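McyG protein (Microcystis aeruginosa PCC 7806, PDB 4R0M) probably activates phenylalanine-like substrates as acyl-adenylates for microcystin assembly, using an adenylation domain followed by a peptidyl carrier domain. Local coordinates at residues A55-N60 against A161-E166; Q76-Q81 against L129-L134; T467-V472 against D480-T485; E117-I122 against G187-V192; W259-Q264 against V291-S296. One frame throughout, in Å; residues are numbered along the deposited sequence.

Contact 1: residues A55-N60 against A161-E166; sequences ALVILN and APSKIE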
# COMPACT_ATOMS: atom_id res chain seq x y z
N ALA A 55 13.34 -7.19 -20.67
CA ALA A 55 12.24 -8.11 -20.39
C ALA A 55 12.25 -9.34 -21.31
O ALA A 55 12.02 -10.46 -20.84
CB ALA A 55 10.91 -7.39 -20.47
N LEU A 56 12.52 -9.13 -22.60
CA LEU A 56 12.59 -10.23 -23.57
C LEU A 56 13.69 -11.23 -23.25
O LEU A 56 13.51 -12.44 -23.42
CB LEU A 56 12.79 -9.69 -25.00
CG LEU A 56 11.63 -9.00 -25.73
CD1 LEU A 56 12.10 -8.50 -27.08
CD2 LEU A 56 10.44 -9.94 -25.89
N VAL A 57 14.83 -10.72 -22.79
CA VAL A 57 15.97 -11.56 -22.41
C VAL A 57 15.62 -12.41 -21.19
O VAL A 57 15.87 -13.62 -21.19
CB VAL A 57 17.24 -10.71 -22.12
CG1 VAL A 57 18.38 -11.59 -21.63
CG2 VAL A 57 17.67 -9.95 -23.37
N ILE A 58 15.03 -11.78 -20.18
CA ILE A 58 14.59 -12.47 -18.96
C ILE A 58 13.50 -13.49 -19.30
O ILE A 58 13.53 -14.62 -18.80
CB ILE A 58 14.09 -11.48 -17.89
CG1 ILE A 58 15.24 -10.58 -17.42
CG2 ILE A 58 13.48 -12.22 -16.70
CD1 ILE A 58 14.81 -9.22 -16.92
N LEU A 59 12.55 -13.09 -20.15
CA LEU A 59 11.49 -13.97 -20.61
C LEU A 59 12.03 -15.24 -21.27
O LEU A 59 11.52 -16.34 -21.02
CB LEU A 59 10.55 -13.24 -21.57
CG LEU A 59 9.40 -14.02 -22.22
CD1 LEU A 59 8.54 -14.75 -21.19
CD2 LEU A 59 8.55 -13.09 -23.07
N ASN A 60 13.05 -15.09 -22.10
CA ASN A 60 13.71 -16.23 -22.74
C ASN A 60 14.37 -17.14 -21.71
O ASN A 60 14.31 -18.37 -21.83
CB ASN A 60 14.73 -15.75 -23.77
CG ASN A 60 15.36 -16.90 -24.54
OD1 ASN A 60 14.67 -17.71 -25.15
ND2 ASN A 60 16.69 -16.97 -24.51
N ALA A 161 20.74 -15.86 -20.34
CA ALA A 161 20.22 -16.87 -21.22
C ALA A 161 20.56 -16.56 -22.65
O ALA A 161 20.52 -15.41 -23.11
CB ALA A 161 18.74 -17.03 -21.06
N PRO A 162 21.05 -17.59 -23.34
CA PRO A 162 21.39 -17.39 -24.73
C PRO A 162 20.03 -17.04 -25.22
O PRO A 162 19.08 -17.79 -24.98
CB PRO A 162 21.78 -18.79 -25.20
CG PRO A 162 20.98 -19.70 -24.34
CD PRO A 162 20.88 -19.02 -23.00
N SER A 163 19.91 -15.91 -25.88
CA SER A 163 18.59 -15.42 -26.10
C SER A 163 18.11 -15.76 -27.49
O SER A 163 18.41 -15.08 -28.47
CB SER A 163 18.54 -13.94 -25.80
OG SER A 163 19.22 -13.69 -24.61
N LYS A 164 17.32 -16.82 -27.52
CA LYS A 164 16.85 -17.42 -28.73
C LYS A 164 15.45 -16.87 -28.72
O LYS A 164 14.47 -17.58 -28.49
CB LYS A 164 16.80 -18.94 -28.61
CG LYS A 164 18.10 -19.70 -28.49
CD LYS A 164 17.77 -21.19 -28.37
CE LYS A 164 18.98 -22.10 -28.26
NZ LYS A 164 18.58 -23.53 -28.12
N ILE A 165 15.33 -15.58 -28.95
CA ILE A 165 14.01 -14.99 -28.73
C ILE A 165 13.05 -15.28 -29.88
O ILE A 165 13.35 -15.04 -31.06
CB ILE A 165 14.11 -13.46 -28.48
CG1 ILE A 165 15.24 -13.14 -27.49
CG2 ILE A 165 12.78 -12.92 -27.97
CD1 ILE A 165 15.77 -11.73 -27.57
N GLU A 166 11.88 -15.82 -29.53
CA GLU A 166 10.81 -16.11 -30.47
C GLU A 166 9.77 -14.99 -30.40
O GLU A 166 9.94 -14.02 -29.66
CB GLU A 166 10.20 -17.48 -30.15
CG GLU A 166 9.85 -18.33 -31.37
CD GLU A 166 8.43 -18.11 -31.86
OE1 GLU A 166 7.48 -18.35 -31.08
OE2 GLU A 166 8.26 -17.71 -33.04

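Contact 2: residues Q76-Q81 against L129-L134; sequences QIAKNQ and LSDSEL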
# COMPACT_ATOMS: atom_id res chain seq x y z
N GLN A 76 10.44 -12.41 -5.38
CA GLN A 76 11.09 -12.05 -4.12
C GLN A 76 12.34 -11.24 -4.43
O GLN A 76 13.47 -11.67 -4.17
CB GLN A 76 11.42 -13.31 -3.31
CG GLN A 76 10.21 -13.98 -2.69
CD GLN A 76 9.72 -13.27 -1.44
OE1 GLN A 76 8.88 -12.37 -1.51
NE2 GLN A 76 10.27 -13.65 -0.29
N ILE A 77 12.13 -10.05 -5.00
CA ILE A 77 13.20 -9.22 -5.53
C ILE A 77 13.20 -7.85 -4.86
O ILE A 77 12.27 -7.07 -5.02
CB ILE A 77 13.06 -9.04 -7.06
CG1 ILE A 77 12.91 -10.40 -7.77
CG2 ILE A 77 14.25 -8.26 -7.62
CD1 ILE A 77 12.27 -10.33 -9.14
N ALA A 78 14.27 -7.57 -4.10
CA ALA A 78 14.41 -6.29 -3.41
C ALA A 78 14.96 -5.19 -4.31
O ALA A 78 14.62 -4.03 -4.16
CB ALA A 78 15.28 -6.44 -2.17
N LYS A 79 15.83 -5.58 -5.25
CA LYS A 79 16.45 -4.63 -6.17
C LYS A 79 15.48 -4.22 -7.27
O LYS A 79 15.07 -5.04 -8.09
CB LYS A 79 17.73 -5.24 -6.76
CG LYS A 79 18.70 -4.23 -7.33
CD LYS A 79 19.92 -4.93 -7.90
CE LYS A 79 20.86 -3.96 -8.58
NZ LYS A 79 22.01 -4.69 -9.20
N ASN A 80 15.14 -2.93 -7.29
CA ASN A 80 14.17 -2.39 -8.25
C ASN A 80 14.57 -2.54 -9.72
O ASN A 80 13.71 -2.71 -10.58
CB ASN A 80 13.86 -0.92 -7.91
CG ASN A 80 13.06 -0.77 -6.63
OD1 ASN A 80 12.70 -1.76 -5.99
ND2 ASN A 80 12.76 0.47 -6.25
N GLN A 81 15.87 -2.50 -9.99
CA GLN A 81 16.41 -2.69 -11.34
C GLN A 81 16.21 -4.11 -11.85
O GLN A 81 16.36 -4.37 -13.05
CB GLN A 81 17.90 -2.33 -11.40
CG GLN A 81 18.23 -0.88 -11.05
CD GLN A 81 18.58 -0.68 -9.58
OE1 GLN A 81 17.75 -0.89 -8.69
NE2 GLN A 81 19.82 -0.26 -9.33
N LEU A 129 11.48 -16.10 -8.18
CA LEU A 129 12.41 -15.15 -8.76
C LEU A 129 13.00 -14.29 -7.64
O LEU A 129 12.27 -13.75 -6.82
CB LEU A 129 11.68 -14.24 -9.75
CG LEU A 129 11.44 -14.62 -11.22
CD1 LEU A 129 10.51 -15.81 -11.29
CD2 LEU A 129 10.94 -13.47 -12.08
N SER A 130 14.32 -14.18 -7.62
CA SER A 130 15.00 -13.35 -6.63
C SER A 130 16.09 -12.49 -7.27
O SER A 130 16.25 -12.50 -8.49
CB SER A 130 15.59 -14.23 -5.52
OG SER A 130 15.99 -13.44 -4.41
N ASP A 131 16.81 -11.74 -6.44
CA ASP A 131 18.00 -11.02 -6.90
C ASP A 131 19.25 -11.69 -6.33
O ASP A 131 19.15 -12.61 -5.52
CB ASP A 131 17.93 -9.52 -6.55
CG ASP A 131 17.69 -9.26 -5.06
OD1 ASP A 131 18.32 -9.93 -4.22
OD2 ASP A 131 16.89 -8.36 -4.73
N SER A 132 20.42 -11.23 -6.77
CA SER A 132 21.70 -11.85 -6.39
C SER A 132 22.03 -11.75 -4.89
O SER A 132 22.76 -12.58 -4.36
CB SER A 132 22.84 -11.27 -7.22
OG SER A 132 22.63 -11.52 -8.60
N GLU A 133 21.49 -10.72 -4.24
CA GLU A 133 21.70 -10.51 -2.81
C GLU A 133 20.92 -11.52 -1.95
O GLU A 133 21.43 -12.01 -0.94
CB GLU A 133 21.34 -9.07 -2.42
CG GLU A 133 21.93 -8.60 -1.10
CD GLU A 133 21.28 -7.33 -0.58
OE1 GLU A 133 20.03 -7.26 -0.53
OE2 GLU A 133 22.02 -6.39 -0.19
N LEU A 134 19.69 -11.82 -2.36
CA LEU A 134 18.76 -12.63 -1.56
C LEU A 134 18.73 -14.11 -1.91
O LEU A 134 18.23 -14.92 -1.12
CB LEU A 134 17.34 -12.06 -1.65
CG LEU A 134 17.05 -10.69 -1.03
CD1 LEU A 134 15.76 -10.14 -1.61
CD2 LEU A 134 16.97 -10.78 0.49

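Contact 3: residues T467-V472 against D480-T485; sequences TAAFAV and DLLIIT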
# COMPACT_ATOMS: atom_id res chain seq x y z
N THR A 467 2.09 3.29 15.83
CA THR A 467 1.08 3.43 16.84
C THR A 467 -0.22 2.81 16.41
O THR A 467 -0.53 2.82 15.28
CB THR A 467 0.88 4.89 17.20
OG1 THR A 467 2.12 5.42 17.61
CG2 THR A 467 -0.04 5.01 18.30
N ALA A 468 -0.96 2.21 17.33
CA ALA A 468 -2.25 1.60 17.04
C ALA A 468 -3.23 1.76 18.20
O ALA A 468 -2.84 1.73 19.36
CB ALA A 468 -2.08 0.13 16.69
N ALA A 469 -4.50 1.93 17.86
CA ALA A 469 -5.57 2.00 18.85
C ALA A 469 -6.70 1.06 18.45
O ALA A 469 -7.25 1.16 17.35
CB ALA A 469 -6.07 3.43 18.99
N PHE A 470 -7.05 0.15 19.35
CA PHE A 470 -8.13 -0.82 19.11
C PHE A 470 -8.85 -1.18 20.40
O PHE A 470 -8.33 -0.96 21.50
CB PHE A 470 -7.59 -2.08 18.42
CG PHE A 470 -6.51 -2.78 19.19
CD1 PHE A 470 -5.17 -2.43 19.03
CD2 PHE A 470 -6.82 -3.81 20.08
CE1 PHE A 470 -4.17 -3.07 19.74
CE2 PHE A 470 -5.83 -4.46 20.79
CZ PHE A 470 -4.50 -4.09 20.62
N ALA A 471 -10.05 -1.73 20.26
CA ALA A 471 -10.89 -2.08 21.41
C ALA A 471 -11.16 -3.59 21.50
O ALA A 471 -11.56 -4.22 20.52
CB ALA A 471 -12.20 -1.31 21.36
N VAL A 472 -10.94 -4.15 22.69
CA VAL A 472 -11.31 -5.54 22.98
C VAL A 472 -12.41 -5.57 24.05
O VAL A 472 -12.53 -4.65 24.86
CB VAL A 472 -10.11 -6.42 23.41
CG1 VAL A 472 -8.92 -6.22 22.48
CG2 VAL A 472 -9.71 -6.18 24.86
N ASP A 480 -15.88 -2.92 27.63
CA ASP A 480 -14.95 -2.69 26.53
C ASP A 480 -13.72 -1.90 26.96
O ASP A 480 -13.82 -0.87 27.62
CB ASP A 480 -15.66 -1.98 25.37
CG ASP A 480 -16.55 -2.92 24.58
OD1 ASP A 480 -16.05 -3.94 24.07
OD2 ASP A 480 -17.76 -2.62 24.47
N LEU A 481 -12.54 -2.40 26.57
CA LEU A 481 -11.28 -1.75 26.89
C LEU A 481 -10.63 -1.16 25.65
O LEU A 481 -10.64 -1.76 24.57
CB LEU A 481 -10.31 -2.74 27.56
CG LEU A 481 -10.75 -3.56 28.79
CD1 LEU A 481 -9.66 -4.56 29.16
CD2 LEU A 481 -11.08 -2.68 29.99
N LEU A 482 -10.06 0.04 25.80
CA LEU A 482 -9.26 0.66 24.76
C LEU A 482 -7.80 0.30 24.98
O LEU A 482 -7.25 0.54 26.05
CB LEU A 482 -9.44 2.18 24.75
CG LEU A 482 -8.48 3.02 23.90
CD1 LEU A 482 -8.74 2.81 22.41
CD2 LEU A 482 -8.57 4.49 24.26
N ILE A 483 -7.18 -0.28 23.96
CA ILE A 483 -5.77 -0.67 24.03
C ILE A 483 -4.95 0.15 23.05
O ILE A 483 -5.33 0.31 21.88
CB ILE A 483 -5.56 -2.19 23.80
CG1 ILE A 483 -6.25 -3.01 24.90
CG2 ILE A 483 -4.08 -2.55 23.79
CD1 ILE A 483 -7.72 -3.27 24.65
N ILE A 484 -3.84 0.68 23.53
CA ILE A 484 -2.94 1.49 22.73
C ILE A 484 -1.54 0.86 22.71
O ILE A 484 -0.94 0.63 23.76
CB ILE A 484 -2.89 2.95 23.24
CG1 ILE A 484 -4.16 3.69 22.79
CG2 ILE A 484 -1.65 3.67 22.74
CD1 ILE A 484 -4.45 4.97 23.55
N THR A 485 -1.06 0.58 21.51
CA THR A 485 0.30 0.09 21.32
C THR A 485 1.10 1.13 20.56
O THR A 485 0.56 1.82 19.70
CB THR A 485 0.33 -1.24 20.55
OG1 THR A 485 -0.37 -1.10 19.31
CG2 THR A 485 -0.31 -2.36 21.37

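Contact 4: residues E117-I122 against G187-V192; sequences ENVWKI and GMPKGV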
# COMPACT_ATOMS: atom_id res chain seq x y z
N GLU A 117 5.75 -18.94 2.12
CA GLU A 117 5.54 -20.39 2.21
C GLU A 117 4.09 -20.79 1.94
O GLU A 117 3.84 -21.78 1.25
CB GLU A 117 5.99 -20.93 3.57
CG GLU A 117 7.50 -20.88 3.77
CD GLU A 117 7.96 -21.43 5.11
OE1 GLU A 117 7.14 -21.98 5.87
OE2 GLU A 117 9.17 -21.32 5.41
N ASN A 118 3.14 -20.01 2.47
CA ASN A 118 1.72 -20.29 2.27
C ASN A 118 1.29 -20.13 0.82
O ASN A 118 0.64 -21.02 0.26
CB ASN A 118 0.85 -19.40 3.18
CG ASN A 118 0.83 -19.87 4.62
OD1 ASN A 118 1.11 -21.03 4.92
ND2 ASN A 118 0.48 -18.97 5.53
N VAL A 119 1.67 -19.01 0.21
CA VAL A 119 1.38 -18.74 -1.20
C VAL A 119 2.02 -19.81 -2.08
O VAL A 119 1.38 -20.31 -3.01
CB VAL A 119 1.85 -17.32 -1.60
CG1 VAL A 119 1.76 -17.12 -3.11
CG2 VAL A 119 1.02 -16.26 -0.88
N TRP A 120 3.27 -20.16 -1.77
CA TRP A 120 4.00 -21.22 -2.48
C TRP A 120 3.25 -22.52 -2.49
O TRP A 120 3.21 -23.21 -3.51
CB TRP A 120 5.38 -21.39 -1.87
CG TRP A 120 6.27 -22.41 -2.54
CD1 TRP A 120 7.01 -22.26 -3.71
CD2 TRP A 120 6.56 -23.78 -2.08
NE1 TRP A 120 7.71 -23.40 -4.00
CE2 TRP A 120 7.49 -24.35 -3.07
CE3 TRP A 120 6.16 -24.55 -1.00
CZ2 TRP A 120 7.98 -25.64 -2.95
CZ3 TRP A 120 6.66 -25.85 -0.89
CH2 TRP A 120 7.55 -26.38 -1.84
N LYS A 121 2.64 -22.87 -1.36
CA LYS A 121 1.84 -24.09 -1.24
C LYS A 121 0.51 -23.97 -1.99
O LYS A 121 0.08 -24.93 -2.64
CB LYS A 121 1.61 -24.45 0.23
CG LYS A 121 2.87 -24.96 0.93
CD LYS A 121 2.72 -25.01 2.45
CE LYS A 121 4.03 -25.42 3.10
NZ LYS A 121 3.88 -25.69 4.56
N ILE A 122 -0.12 -22.81 -1.90
CA ILE A 122 -1.38 -22.54 -2.60
C ILE A 122 -1.23 -22.67 -4.13
O ILE A 122 -2.15 -23.15 -4.80
CB ILE A 122 -1.97 -21.16 -2.21
CG1 ILE A 122 -2.47 -21.18 -0.76
CG2 ILE A 122 -3.11 -20.75 -3.14
CD1 ILE A 122 -2.61 -19.82 -0.13
N GLY A 187 -5.92 -16.37 9.25
CA GLY A 187 -5.68 -17.53 8.39
C GLY A 187 -4.89 -17.27 7.12
O GLY A 187 -3.88 -16.57 7.13
N MSE A 188 -5.37 -17.85 6.02
CA MSE A 188 -4.65 -17.86 4.74
C MSE A 188 -4.78 -16.55 4.00
O MSE A 188 -5.77 -15.83 4.17
CB MSE A 188 -5.18 -19.01 3.88
CG MSE A 188 -4.85 -20.39 4.46
SE MSE A 188 -2.91 -20.76 4.38
CE MSE A 188 -2.94 -22.18 3.01
N PRO A 189 -3.76 -16.20 3.18
CA PRO A 189 -3.80 -14.98 2.38
C PRO A 189 -4.78 -15.05 1.20
O PRO A 189 -5.06 -16.14 0.68
CB PRO A 189 -2.36 -14.85 1.86
CG PRO A 189 -1.84 -16.24 1.86
CD PRO A 189 -2.47 -16.90 3.05
N LYS A 190 -5.30 -13.90 0.79
CA LYS A 190 -6.31 -13.82 -0.26
C LYS A 190 -5.66 -13.37 -1.58
O LYS A 190 -5.04 -12.31 -1.65
CB LYS A 190 -7.44 -12.86 0.14
CG LYS A 190 -7.75 -12.84 1.64
CD LYS A 190 -9.15 -12.32 1.95
CE LYS A 190 -9.30 -10.82 1.76
NZ LYS A 190 -8.65 -10.03 2.85
N GLY A 191 -5.81 -14.19 -2.61
CA GLY A 191 -5.16 -13.94 -3.90
C GLY A 191 -6.02 -13.19 -4.90
O GLY A 191 -6.89 -13.77 -5.54
N VAL A 192 -5.75 -11.89 -5.04
CA VAL A 192 -6.51 -11.04 -5.94
C VAL A 192 -6.07 -11.26 -7.39
O VAL A 192 -4.91 -11.04 -7.74
CB VAL A 192 -6.39 -9.55 -5.56
CG1 VAL A 192 -7.20 -8.69 -6.52
CG2 VAL A 192 -6.85 -9.32 -4.13

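Contact 5: residues W259-Q264 against V291-S296; sequences WLELIQ and VSYNLS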
# COMPACT_ATOMS: atom_id res chain seq x y z
N TRP A 259 12.58 12.89 0.01
CA TRP A 259 11.38 12.84 -0.82
C TRP A 259 11.10 14.18 -1.44
O TRP A 259 10.79 14.26 -2.63
CB TRP A 259 10.18 12.37 0.01
CG TRP A 259 8.92 12.12 -0.78
CD1 TRP A 259 8.81 11.83 -2.14
CD2 TRP A 259 7.54 12.08 -0.28
NE1 TRP A 259 7.50 11.65 -2.50
CE2 TRP A 259 6.69 11.78 -1.43
CE3 TRP A 259 6.95 12.27 0.97
CZ2 TRP A 259 5.31 11.68 -1.32
CZ3 TRP A 259 5.56 12.16 1.07
CH2 TRP A 259 4.76 11.88 -0.05
N LEU A 260 11.22 15.24 -0.63
CA LEU A 260 11.03 16.61 -1.09
C LEU A 260 12.16 17.04 -2.03
O LEU A 260 11.92 17.77 -3.00
CB LEU A 260 10.95 17.56 0.11
CG LEU A 260 9.59 17.93 0.72
CD1 LEU A 260 8.62 16.75 0.80
CD2 LEU A 260 9.79 18.56 2.09
N GLU A 261 13.37 16.58 -1.74
CA GLU A 261 14.55 16.85 -2.56
C GLU A 261 14.38 16.26 -3.96
O GLU A 261 14.71 16.91 -4.96
CB GLU A 261 15.80 16.28 -1.87
CG GLU A 261 17.09 16.39 -2.68
CD GLU A 261 17.81 17.72 -2.51
OE1 GLU A 261 17.21 18.68 -1.97
OE2 GLU A 261 18.98 17.80 -2.92
N LEU A 262 13.87 15.03 -4.02
CA LEU A 262 13.70 14.33 -5.29
C LEU A 262 12.55 14.88 -6.13
O LEU A 262 12.63 14.88 -7.36
CB LEU A 262 13.53 12.83 -5.05
CG LEU A 262 14.78 12.05 -4.61
CD1 LEU A 262 14.38 10.71 -4.00
CD2 LEU A 262 15.78 11.86 -5.74
N ILE A 263 11.50 15.37 -5.46
CA ILE A 263 10.41 16.06 -6.15
C ILE A 263 10.93 17.32 -6.84
O ILE A 263 10.59 17.59 -8.00
CB ILE A 263 9.24 16.40 -5.18
CG1 ILE A 263 8.54 15.12 -4.72
CG2 ILE A 263 8.24 17.34 -5.85
CD1 ILE A 263 7.69 15.30 -3.47
N GLN A 264 11.77 18.07 -6.13
CA GLN A 264 12.36 19.30 -6.64
C GLN A 264 13.35 19.04 -7.78
O GLN A 264 13.28 19.68 -8.83
CB GLN A 264 13.06 20.05 -5.50
CG GLN A 264 13.71 21.36 -5.91
CD GLN A 264 14.55 21.97 -4.81
OE1 GLN A 264 14.16 22.96 -4.19
NE2 GLN A 264 15.72 21.38 -4.54
N VAL A 291 15.87 25.58 5.63
CA VAL A 291 16.07 25.30 4.20
C VAL A 291 14.76 25.54 3.44
O VAL A 291 13.68 25.54 4.04
CB VAL A 291 16.59 23.86 3.93
CG1 VAL A 291 17.99 23.68 4.49
CG2 VAL A 291 15.64 22.81 4.49
N SER A 292 14.87 25.75 2.14
CA SER A 292 13.69 25.92 1.30
C SER A 292 13.75 25.04 0.06
O SER A 292 14.78 24.98 -0.62
CB SER A 292 13.48 27.39 0.91
OG SER A 292 14.63 27.91 0.26
N TYR A 293 12.64 24.36 -0.21
CA TYR A 293 12.49 23.52 -1.39
C TYR A 293 11.49 24.16 -2.34
O TYR A 293 10.61 24.91 -1.93
CB TYR A 293 12.00 22.12 -0.99
CG TYR A 293 12.98 21.30 -0.20
CD1 TYR A 293 13.92 20.49 -0.84
CD2 TYR A 293 12.97 21.31 1.20
CE1 TYR A 293 14.82 19.72 -0.11
CE2 TYR A 293 13.86 20.54 1.94
CZ TYR A 293 14.79 19.75 1.27
OH TYR A 293 15.68 19.00 2.00
N ASN A 294 11.64 23.85 -3.63
CA ASN A 294 10.67 24.24 -4.64
C ASN A 294 9.86 23.02 -5.06
O ASN A 294 10.38 22.11 -5.72
CB ASN A 294 11.37 24.90 -5.84
CG ASN A 294 10.41 25.23 -6.97
OD1 ASN A 294 9.21 25.40 -6.77
ND2 ASN A 294 10.95 25.32 -8.19
N LEU A 295 8.59 23.00 -4.68
CA LEU A 295 7.71 21.87 -4.95
C LEU A 295 6.57 22.23 -5.90
O LEU A 295 5.57 21.50 -5.99
CB LEU A 295 7.16 21.29 -3.64
CG LEU A 295 8.15 20.87 -2.55
CD1 LEU A 295 7.41 20.40 -1.31
CD2 LEU A 295 9.12 19.80 -3.04
N SER A 296 6.72 23.33 -6.62
CA SER A 296 5.68 23.84 -7.53
C SER A 296 5.34 22.90 -8.69
O SER A 296 4.26 23.01 -9.28
CB SER A 296 6.05 25.23 -8.05
OG SER A 296 7.36 25.24 -8.60

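Contact 1: residues A55-N60 against A161-E166
S163, whose OG rests 3.7 Å from CG1 of V57, spends its hydroxyl on its own segment: OG donates to A161 O at 2.6 Å. This bond, with the donor tilted 32° from the carbonyl plane, tightens an otherwise irregular loop laid against the flank of helix 48-64, at the surface of the AMP-binding region. The torsion matters here, since OG stands anti to the carbonyl carbon and beside the backbone N (chi1 -44°), the setting from which it can bend back to A161 while still leaning on V57. One turn along the helix, N60 is the polar counterpart. With CG anti to the backbone N (chi1 -175°), its amide reaches out of the helix and lies among the main-chain groups of P162, S163 and K164. A clear hydrogen bond to the same helix comes from Q64, whose NE2 donates to P162 O. A leucine in place of N60 would probably leave the peptide groups of P162 and K164 facing hydrocarbon, and the loop less firmly held. The methyl of A161 lies close beside the N60 amide. Beyond N60 the contact turns apolar, with L56 CD2 4.3 Å from I165 CG2.

Contact 2: residues Q76-Q81 against L129-L134
D131 turns its carboxylate toward the main chain of A78 and K79, just where two neighbouring strands of a parallel alpha/beta sheet, 72-76 and 128-130, run out. OD2 accepts two backbone hydrogen bonds, from A78 N at 2.8 Å and from K79 N at 3.0 Å, and the donors come from opposite faces of the carboxylate plane, both on its anti side. OD1 takes L134 N at 3.0 Å, an Asx motif that rounds off the turn after the strand. CG stands between the backbone N and the carbonyl carbon (chi1 55°), which points the carboxylate at A78 and K79 while OD1 still meets L134 N. Helix 80-93 starts right after K79, and its N-terminal end would probably favour the negative charge. With an alanine here, the amides of A78 and K79 would probably lose their shared acceptor and the turn toward L134 its tie.

The buried side is close-knit. Q76 N donates to L129 O at 2.7 Å, S130 OG gives a longer bond to Q76 O, and I77 runs its CG1 over L129 O while CD1 reaches L129 CB. Toward solvent the contact thins: K79 offers little beyond its CB near OD2, and its extended chain then leads away from the turn. A78 is also exposed, yet its CB still meets CD1 of L134 at 3.8 Å.

Contact 3: residues T467-V472 against D480-T485
I483 leans on two side chains of the opposite strand, F470 and V472, and can be followed atom by atom. Its CB sits over one face of the F470 ring, 3.7 Å above the plane and displaced toward the rim, a CH-pi contact. From there the branches part. CG2, anti to the backbone N, touches F470 CZ at 3.5 Å. CG1 stands anti to the carbonyl carbon (chi1 -63°), and a bend at chi2 (84°) brings the tip, CD1, 3.5 Å from V472 CG2 and 3.9 Å from V472 CG1. V472 CG1 in turn lies in the plane of the F470 ring, at its edge, so the three side chains interlock.

Beneath them runs a regular ladder. A468, F470 and V472 form hydrogen-bonded pairs with T485, I483 and L481, each pair joined by two bonds; F470 O receives I483 N at 2.8 Å. The other face of the sheet carries A469, A471, L482 and I484, with A469 and I484 set against helix 449-457. On the aromatic face, A468, V472 and T485 meet helix 536-545. The arrangement is that of an antiparallel beta hairpin in a small three-stranded sheet with helices on both faces, consistent with the C-terminal subdomain of adenylate-forming enzymes.

Contact 4: residues E117-I122 against G187-V192
P189 presents its ring to helix 111-122, and hydrocarbon contacts make up most of this meeting. CG of the proline rests 4.0 Å from V119 CG2 and 4.2 Å from I122 CD1, while CD lies near N118 CB. I122 extends past the ring in the opposite direction and reaches, with CG1, the CE methyl of M188 at 3.9 Å.

A second kind of contact pairs the selenium with an amide. M188 is a selenomethionine whose chain bends at chi2 (-68°) and again at chi3, which folds its end back toward the helix; SE then comes within 3.9 Å of N118 CG, with OD1 and ND2 only slightly farther. This is van der Waals contact, and the side chain is poorly ordered, so its exact pose carries limited weight. Hydrogen bonds play no part between the two segments.

The strand-side residues form the end of the glycine-rich TSGSTGMPKG sequence, the phosphate-binding loop of adenylate-forming enzymes, and the P189 side chain is about 11 Å from the bound phenylalanyl-adenylate. Both V119 and P189 also touch F181 of strand 176-182, the antiparallel partner of strand 190-195, so that helix 111-122 packs against the end of the ribbon where strand 176-182 finishes and strand 190-195 begins.

Contact 5: residues W259-Q264 against V291-S296
The seam between helix 258-265 and the loop that leads into strand 300-303 is built round Y293, whose ring is met by L260 and E261. L260 CB sits over the centre of one face, 4.2 Å above the plane, a CH-pi contact. E261 approaches differently: its chain bends at chi2 (85°) and brings OE1 to the ring edge, 3.2 Å from CE1, with the carboxylate at right angles to the ring. That is the electropositive rim of the aromatic, and the placement is probably mildly favourable.

One hydrogen bond spans the seam. Q264, with CG anti to the backbone N (chi1 -180°) and the chain extended beyond it, carries OE1 to N294 N at 2.7 Å, the donor tilted 21° from the amide plane. Both elements belong to the alpha/beta architecture of the AMP-binding region, where strand 270-273, following the helix, lies beside strand 300-303 in the large mixed sheet. The loop has a further hold outside the seam, since Y293 N donates to H323 ND1.

N294 adds an Asx turn: its OD1 receives both S296 N and S296 OG, the hydroxyl at 2.6 Å. Deeper in, L295 packs on the helix and also touches L320 of helix 310-320. Its CD1 lies 3.9 Å from L260 CG, and its CD2 packs 3.8 Å from I263 CG2 and 3.5 Å from L260 O.

In the fold
Burial alone does not set the chemistry of the five contacts. Contacts 2 and 3 are buried, and both join strands at neighbouring places in a sheet, yet contact 3 is a local hairpin with a full backbone ladder, whereas contact 2 joins parallel strands distant in sequence and relies on a carboxylate where they end. Contacts 1 and 4 lie at the surface, each setting a helix flank against a loop or strand start, the first partly polar, the second largely apolar. Contact 5, partly buried, mixes aromatic, aliphatic and amide groups. Contacts 2 and 4 are linked through helix 111-122, which precedes strand 128-130; contacts 1 and 3 lie on opposite sides of the chain's centre, about 53 Å apart between centres.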